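Long-range contact in cupin 2, conserved barrel domain protein (Shewanella frigidimarina, PDB 2PFW), which is of unknown function but folds as a small RmlC-like cupin whose barrel probably holds a ligand pocket, as in relatives of the KdgF type: residues 54-59 / 82-87. Sequence-based numbering, arbitrary orientation.
Sequences HSQVSY and FFVPPH. With EDO (1,2-ethanediol), chain C.
Phe82 O takes the shortest bond between segments 54-59 and 82-87: Ser58 N lies 2.8 Å from it, almost straight out from the carbonyl, and Val57 CA adds a CA-H...O contact to the same oxygen. Gln56 O is likewise shared, receiving Val84 N at 3.0 Å (N-H...O 167°) and a CA-H...O contact from Phe83 CA, while Phe83 CD1 brings the ring edge to it at 3.4 Å. The return bond, Gln56 N to Val84 O, is longer at 3.3 Å and more bent (139°). On the Gln56, Ser58 and Phe82 side, the Phe82 ring folds back over the neighbouring strand because chi1 of 53° sets CG between backbone N and carbonyl carbon. Ser58 CB then sits over one ring face, 3.5 Å from the Phe82 centroid, a CH-pi contact. Extended Gln56 carries NE2 to Ser58 OG, whose place is less sure, and weakly to O1 of 1,2-ethanediol (2.9 Å), probably from the crystallisation liquor; Asp102 also binds this diol. Val57 and Phe83 pack on the other face, where Leu34 of the second subunit touches Val57. Phe82 continues the ladder into that subunit: an antiparallel strand pair of a dimeric cupin beta-barrel, its Gln56 side consistent with the usual cupin pocket.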
loop_
_atom_site.group_PDB
_atom_site.type_symbol
_atom_site.label_atom_id
_atom_site.label_comp_id
_atom_site.label_asym_id
_atom_site.label_seq_id
_atom_site.Cartn_x
_atom_site.Cartn_y
_atom_site.Cartn_z
ATOM N N HIS A 54 12.547 4.247 8.834
ATOM C CA HIS A 54 11.798 4.018 7.605
ATOM C C HIS A 54 10.632 4.981 7.445
ATOM O O HIS A 54 9.890 5.250 8.399
ATOM C CB HIS A 54 11.276 2.580 7.578
ATOM C CG HIS A 54 12.305 1.527 7.820
ATOM N ND1 HIS A 54 12.786 1.219 9.073
ATOM C CD2 HIS A 54 12.950 0.697 6.963
ATOM C CE1 HIS A 54 13.680 0.251 8.985
ATOM N NE2 HIS A 54 13.798 -0.082 7.709
ATOM N N SER A 55 10.433 5.529 6.242
ATOM C CA SER A 55 9.178 6.231 5.969
ATOM C C SER A 55 8.055 5.195 5.945
ATOM O O SER A 55 8.294 4.021 5.664
ATOM C CB SER A 55 9.246 7.021 4.673
ATOM O OG SER A 55 9.830 8.294 4.879
ATOM N N GLN A 56 6.835 5.611 6.265
ATOM C CA GLN A 56 5.742 4.640 6.341
ATOM C C GLN A 56 4.445 5.285 5.855
ATOM O O GLN A 56 4.083 6.377 6.299
ATOM C CB GLN A 56 5.567 4.088 7.755
ATOM C CG GLN A 56 4.405 3.119 7.913
ATOM C CD GLN A 56 4.155 2.713 9.351
ATOM O OE1 GLN A 56 5.067 2.562 10.164
ATOM N NE2 GLN A 56 2.885 2.521 9.690
ATOM N N VAL A 57 3.757 4.602 4.942
ATOM C CA VAL A 57 2.386 4.997 4.589
ATOM C C VAL A 57 1.480 3.797 4.854
ATOM O O VAL A 57 1.852 2.664 4.550
ATOM C CB VAL A 57 2.274 5.499 3.152
ATOM C CG1 VAL A 57 0.904 6.095 2.860
ATOM C CG2 VAL A 57 3.336 6.559 2.870
ATOM N N SER A 58 0.318 4.047 5.453
ATOM C CA SER A 58 -0.560 2.961 5.879
ATOM C C SER A 58 -1.978 3.219 5.366
ATOM O O SER A 58 -2.451 4.353 5.344
ATOM C CB SER A 58 -0.550 2.814 7.397
ATOM O OG SER A 58 0.391 1.880 7.866
ATOM N N TYR A 59 -2.631 2.139 4.944
ATOM C CA TYR A 59 -3.988 2.187 4.420
ATOM C C TYR A 59 -4.897 1.268 5.237
ATOM O O TYR A 59 -4.507 0.140 5.536
ATOM C CB TYR A 59 -4.038 1.777 2.944
ATOM C CG TYR A 59 -5.447 1.823 2.381
ATOM C CD1 TYR A 59 -6.044 3.018 2.036
ATOM C CD2 TYR A 59 -6.171 0.646 2.196
ATOM C CE1 TYR A 59 -7.329 3.063 1.519
ATOM C CE2 TYR A 59 -7.454 0.684 1.683
ATOM C CZ TYR A 59 -8.023 1.887 1.349
ATOM O OH TYR A 59 -9.304 1.914 0.840
ATOM N N PHE A 82 -2.784 6.832 6.953
ATOM C CA PHE A 82 -1.893 7.761 7.651
ATOM C C PHE A 82 -0.458 7.637 7.121
ATOM O O PHE A 82 -0.099 6.629 6.521
ATOM C CB PHE A 82 -1.892 7.542 9.154
ATOM C CG PHE A 82 -1.615 6.144 9.648
ATOM C CD1 PHE A 82 -2.635 5.203 9.702
ATOM C CD2 PHE A 82 -0.354 5.767 10.068
ATOM C CE1 PHE A 82 -2.385 3.928 10.163
ATOM C CE2 PHE A 82 -0.099 4.491 10.526
ATOM C CZ PHE A 82 -1.118 3.559 10.576
ATOM N N PHE A 83 0.305 8.680 7.388
ATOM C CA PHE A 83 1.702 8.826 7.011
ATOM C C PHE A 83 2.549 9.152 8.238
ATOM O O PHE A 83 2.233 10.096 8.956
ATOM C CB PHE A 83 1.817 9.920 5.956
ATOM C CG PHE A 83 3.208 10.496 5.761
ATOM C CD1 PHE A 83 4.286 9.676 5.483
ATOM C CD2 PHE A 83 3.400 11.863 5.857
ATOM C CE1 PHE A 83 5.548 10.217 5.304
ATOM C CE2 PHE A 83 4.659 12.412 5.687
ATOM C CZ PHE A 83 5.728 11.583 5.413
ATOM N N VAL A 84 3.590 8.365 8.445
ATOM C CA VAL A 84 4.563 8.548 9.509
ATOM C C VAL A 84 5.930 8.948 8.974
ATOM O O VAL A 84 6.641 8.132 8.382
ATOM C CB VAL A 84 4.698 7.246 10.323
ATOM C CG1 VAL A 84 5.529 7.460 11.570
ATOM C CG2 VAL A 84 3.305 6.732 10.671
ATOM N N PRO A 85 6.325 10.196 9.179
ATOM C CA PRO A 85 7.671 10.611 8.739
ATOM C C PRO A 85 8.733 9.800 9.463
ATOM O O PRO A 85 8.479 9.178 10.501
ATOM C CB PRO A 85 7.719 12.094 9.103
ATOM C CG PRO A 85 6.285 12.502 9.232
ATOM C CD PRO A 85 5.589 11.299 9.815
ATOM N N PRO A 86 9.949 9.757 8.925
ATOM C CA PRO A 86 11.028 9.044 9.618
ATOM C C PRO A 86 11.195 9.554 11.058
ATOM O O PRO A 86 11.219 10.767 11.251
ATOM C CB PRO A 86 12.260 9.372 8.774
ATOM C CG PRO A 86 11.698 9.627 7.409
ATOM C CD PRO A 86 10.389 10.339 7.652
ATOM N N HIS A 87 11.281 8.611 11.966
ATOM C CA HIS A 87 11.600 8.734 13.372
ATOM C C HIS A 87 10.457 9.349 14.166
ATOM O O HIS A 87 10.628 9.641 15.354
ATOM C CB HIS A 87 12.874 9.571 13.563
ATOM C CG HIS A 87 14.089 8.961 12.936
ATOM N ND1 HIS A 87 14.764 9.572 11.898
ATOM C CD2 HIS A 87 14.753 7.812 13.181
ATOM C CE1 HIS A 87 15.786 8.817 11.540
ATOM N NE2 HIS A 87 15.808 7.741 12.303
HETATM C C1 EDO C . 1.534 -0.276 11.628
HETATM O O1 EDO C . 0.883 0.882 11.102
HETATM C C2 EDO C . 0.481 -1.298 12.037
HETATM O O2 EDO C . 1.035 -2.616 11.955
HETATM O O HOH W 1 8.464 6.614 10.377
#